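Local coordinates for MREC protein (Listeria monocytogenes, PDB 2J5U) that probably helps to form and maintain the rod shape of the cell, and assembles into oligomers built from dimers, at residues M101-I110 / A214-L225. Sequence-based numbering, arbitrary orientation.
Sequences MAVTTPSGLI and ADMYDLNHVTVL
T104 and T223 pair backbone to backbone where strand 102-105 runs antiparallel to strand 221-225. T104 N donates to T223 O at 2.7 Å (N-H...O 166°), and T223 N returns a bond to T104 O. One further bond, L225 N to A102 O at 2.8 Å, lies near the start of strand 102-105. T104 OG1 adds a weak bond to T223 O. V103 and V224 turn to the other face of the sheet and touch through their CG2 methyls at 4.1 Å.

The tight part lies beside the hairpin whose type I turn spans T105 to G108. A214 CB sits 3.8 Å from I110 CG2 and 3.6 Å from T105 OG1. M216 CG lies 4.0 Å from I110 CG2. I110 holds CG1 flanked by its own N and C (chi1 70°), and an extended chi2 carries CD1 on to L219 CD2 at 3.9 Å, tip to tip. L219 and M216 also pack on L125 of the barrel.

The outer side is looser. H221 is exposed, and its ring leads away from the hairpin. The backbone bonds thus join strands 102-105 and 221-225 of this six-stranded barrel, while aliphatic groups pack the preceding loop against the hairpin.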
loop_
_atom_site.group_PDB
_atom_site.type_symbol
_atom_site.label_atom_id
_atom_site.label_comp_id
_atom_site.label_asym_id
_atom_site.label_seq_id
_atom_site.Cartn_x
_atom_site.Cartn_y
_atom_site.Cartn_z
ATOM N N MET A 101 -4.517 15.026 -73.301
ATOM C CA MET A 101 -3.269 15.206 -72.571
ATOM C C MET A 101 -2.894 16.693 -72.664
ATOM O O MET A 101 -3.146 17.353 -73.676
ATOM C CB MET A 101 -2.153 14.346 -73.179
ATOM C CG MET A 101 -2.041 12.944 -72.609
ATOM S SD MET A 101 -0.817 11.924 -73.398
ATOM C CE MET A 101 -1.222 10.383 -72.765
ATOM N N ALA A 102 -2.303 17.229 -71.605
ATOM C CA ALA A 102 -1.907 18.632 -71.599
ATOM C C ALA A 102 -0.633 18.830 -72.411
ATOM O O ALA A 102 0.226 17.949 -72.459
ATOM C CB ALA A 102 -1.686 19.091 -70.179
ATOM N N VAL A 103 -0.515 19.978 -73.066
ATOM C CA VAL A 103 0.678 20.265 -73.842
ATOM C C VAL A 103 1.219 21.568 -73.310
ATOM O O VAL A 103 0.482 22.550 -73.185
ATOM C CB VAL A 103 0.384 20.430 -75.334
ATOM C CG1 VAL A 103 1.680 20.717 -76.069
ATOM C CG2 VAL A 103 -0.274 19.171 -75.890
ATOM N N THR A 104 2.514 21.575 -73.004
ATOM C CA THR A 104 3.159 22.756 -72.435
ATOM C C THR A 104 4.524 23.094 -73.014
ATOM O O THR A 104 5.066 22.377 -73.855
ATOM C CB THR A 104 3.390 22.571 -70.928
ATOM O OG1 THR A 104 4.223 21.424 -70.729
ATOM C CG2 THR A 104 2.085 22.365 -70.197
ATOM N N THR A 105 5.061 24.203 -72.519
ATOM C CA THR A 105 6.386 24.695 -72.870
ATOM C C THR A 105 6.930 25.139 -71.518
ATOM O O THR A 105 6.186 25.205 -70.536
ATOM C CB THR A 105 6.357 25.937 -73.797
ATOM O OG1 THR A 105 5.817 27.057 -73.085
ATOM C CG2 THR A 105 5.532 25.671 -75.027
ATOM N N PRO A 106 8.232 25.443 -71.445
ATOM C CA PRO A 106 8.841 25.884 -70.188
ATOM C C PRO A 106 8.107 27.033 -69.482
ATOM O O PRO A 106 7.915 27.001 -68.267
ATOM C CB PRO A 106 10.243 26.272 -70.626
ATOM C CG PRO A 106 10.530 25.221 -71.675
ATOM C CD PRO A 106 9.258 25.210 -72.480
ATOM N N SER A 107 7.689 28.042 -70.234
ATOM C CA SER A 107 7.005 29.174 -69.631
ATOM C C SER A 107 5.495 29.029 -69.434
ATOM O O SER A 107 4.820 30.012 -69.121
ATOM C CB SER A 107 7.311 30.450 -70.428
ATOM O OG SER A 107 7.671 30.153 -71.768
ATOM N N GLY A 108 4.952 27.825 -69.609
ATOM C CA GLY A 108 3.519 27.657 -69.398
ATOM C C GLY A 108 2.729 26.640 -70.207
ATOM O O GLY A 108 3.249 25.929 -71.069
ATOM N N LEU A 109 1.440 26.575 -69.896
ATOM C CA LEU A 109 0.499 25.677 -70.564
ATOM C C LEU A 109 0.112 26.251 -71.931
ATOM O O LEU A 109 -0.181 27.448 -72.039
ATOM C CB LEU A 109 -0.771 25.547 -69.713
ATOM C CG LEU A 109 -1.895 24.694 -70.307
ATOM C CD1 LEU A 109 -1.444 23.265 -70.299
ATOM C CD2 LEU A 109 -3.165 24.808 -69.517
ATOM N N ILE A 110 0.100 25.422 -72.973
ATOM C CA ILE A 110 -0.307 25.947 -74.277
ATOM C C ILE A 110 -1.538 25.265 -74.881
ATOM O O ILE A 110 -2.127 25.772 -75.830
ATOM C CB ILE A 110 0.838 25.906 -75.320
ATOM C CG1 ILE A 110 1.144 24.465 -75.717
ATOM C CG2 ILE A 110 2.061 26.601 -74.756
ATOM C CD1 ILE A 110 2.001 24.343 -76.928
ATOM N N ALA A 214 2.937 31.491 -71.275
ATOM C CA ALA A 214 3.590 30.983 -72.463
ATOM C C ALA A 214 3.178 31.823 -73.663
ATOM O O ALA A 214 2.032 32.246 -73.765
ATOM C CB ALA A 214 3.206 29.527 -72.688
ATOM N N ASP A 215 4.125 32.091 -74.555
ATOM C CA ASP A 215 3.820 32.853 -75.758
ATOM C C ASP A 215 3.415 31.828 -76.801
ATOM O O ASP A 215 4.232 30.997 -77.203
ATOM C CB ASP A 215 5.042 33.605 -76.262
ATOM C CG ASP A 215 4.838 34.147 -77.669
ATOM O OD1 ASP A 215 3.938 35.006 -77.855
ATOM O OD2 ASP A 215 5.564 33.698 -78.586
ATOM N N MET A 216 2.169 31.887 -77.257
ATOM C CA MET A 216 1.707 30.901 -78.217
ATOM C C MET A 216 1.738 31.341 -79.676
ATOM O O MET A 216 1.346 30.583 -80.565
ATOM C CB MET A 216 0.310 30.444 -77.799
ATOM C CG MET A 216 0.321 29.816 -76.416
ATOM S SD MET A 216 -1.244 29.858 -75.580
ATOM C CE MET A 216 -1.865 28.424 -76.119
ATOM N N TYR A 217 2.228 32.548 -79.936
ATOM C CA TYR A 217 2.293 33.036 -81.312
ATOM C C TYR A 217 3.357 32.333 -82.129
ATOM O O TYR A 217 3.240 32.224 -83.343
ATOM C CB TYR A 217 2.553 34.540 -81.355
ATOM C CG TYR A 217 2.724 35.079 -82.768
ATOM C CD1 TYR A 217 3.999 35.353 -83.291
ATOM C CD2 TYR A 217 1.612 35.281 -83.597
ATOM C CE1 TYR A 217 4.161 35.816 -84.607
ATOM C CE2 TYR A 217 1.758 35.740 -84.912
ATOM C CZ TYR A 217 3.033 36.005 -85.412
ATOM O OH TYR A 217 3.167 36.444 -86.715
ATOM N N ASP A 218 4.396 31.853 -81.468
ATOM C CA ASP A 218 5.462 31.172 -82.177
ATOM C C ASP A 218 5.827 29.908 -81.412
ATOM O O ASP A 218 6.582 29.950 -80.449
ATOM C CB ASP A 218 6.668 32.105 -82.291
ATOM C CG ASP A 218 7.798 31.514 -83.120
ATOM O OD1 ASP A 218 8.856 32.171 -83.197
ATOM O OD2 ASP A 218 7.643 30.410 -83.696
ATOM N N LEU A 219 5.296 28.776 -81.841
ATOM C CA LEU A 219 5.573 27.531 -81.144
ATOM C C LEU A 219 6.450 26.615 -81.954
ATOM O O LEU A 219 6.264 26.478 -83.158
ATOM C CB LEU A 219 4.270 26.794 -80.837
ATOM C CG LEU A 219 3.225 27.490 -79.979
ATOM C CD1 LEU A 219 1.915 26.758 -80.117
ATOM C CD2 LEU A 219 3.678 27.521 -78.541
ATOM N N ASN A 220 7.404 25.980 -81.289
ATOM C CA ASN A 220 8.268 25.038 -81.958
ATOM C C ASN A 220 8.426 23.819 -81.076
ATOM O O ASN A 220 7.833 22.775 -81.339
ATOM C CB ASN A 220 9.633 25.635 -82.233
ATOM C CG ASN A 220 10.540 24.664 -82.968
ATOM O OD1 ASN A 220 11.762 24.812 -82.962
ATOM N ND2 ASN A 220 9.939 23.658 -83.613
ATOM N N HIS A 221 9.234 23.945 -80.029
ATOM C CA HIS A 221 9.437 22.835 -79.106
ATOM C C HIS A 221 8.345 22.829 -78.055
ATOM O O HIS A 221 7.997 23.867 -77.483
ATOM C CB HIS A 221 10.818 22.913 -78.489
ATOM C CG HIS A 221 11.902 22.644 -79.479
ATOM N ND1 HIS A 221 11.922 21.504 -80.256
ATOM C CD2 HIS A 221 12.967 23.384 -79.866
ATOM C CE1 HIS A 221 12.951 21.556 -81.083
ATOM N NE2 HIS A 221 13.601 22.685 -80.866
ATOM N N VAL A 222 7.819 21.639 -77.797
ATOM C CA VAL A 222 6.695 21.489 -76.899
ATOM C C VAL A 222 6.716 20.183 -76.101
ATOM O O VAL A 222 7.399 19.225 -76.476
ATOM C CB VAL A 222 5.426 21.580 -77.772
ATOM C CG1 VAL A 222 4.468 20.456 -77.475
ATOM C CG2 VAL A 222 4.801 22.920 -77.599
ATOM N N THR A 223 5.959 20.131 -75.007
ATOM C CA THR A 223 5.924 18.917 -74.181
ATOM C C THR A 223 4.528 18.393 -73.819
ATOM O O THR A 223 3.699 19.109 -73.243
ATOM C CB THR A 223 6.717 19.121 -72.877
ATOM O OG1 THR A 223 8.036 19.560 -73.202
ATOM C CG2 THR A 223 6.828 17.820 -72.107
ATOM N N VAL A 224 4.283 17.131 -74.151
ATOM C CA VAL A 224 2.999 16.499 -73.864
ATOM C C VAL A 224 3.087 15.749 -72.530
ATOM O O VAL A 224 3.947 14.896 -72.344
ATOM C CB VAL A 224 2.606 15.506 -74.988
ATOM C CG1 VAL A 224 1.249 14.899 -74.703
ATOM C CG2 VAL A 224 2.573 16.210 -76.312
ATOM N N LEU A 225 2.186 16.075 -71.609
ATOM C CA LEU A 225 2.157 15.455 -70.288
ATOM C C LEU A 225 1.120 14.352 -70.097
ATOM O O LEU A 225 -0.070 14.575 -70.268
ATOM C CB LEU A 225 1.906 16.522 -69.216
ATOM C CG LEU A 225 2.696 17.822 -69.349
ATOM C CD1 LEU A 225 2.357 18.745 -68.194
ATOM C CD2 LEU A 225 4.184 17.513 -69.392
#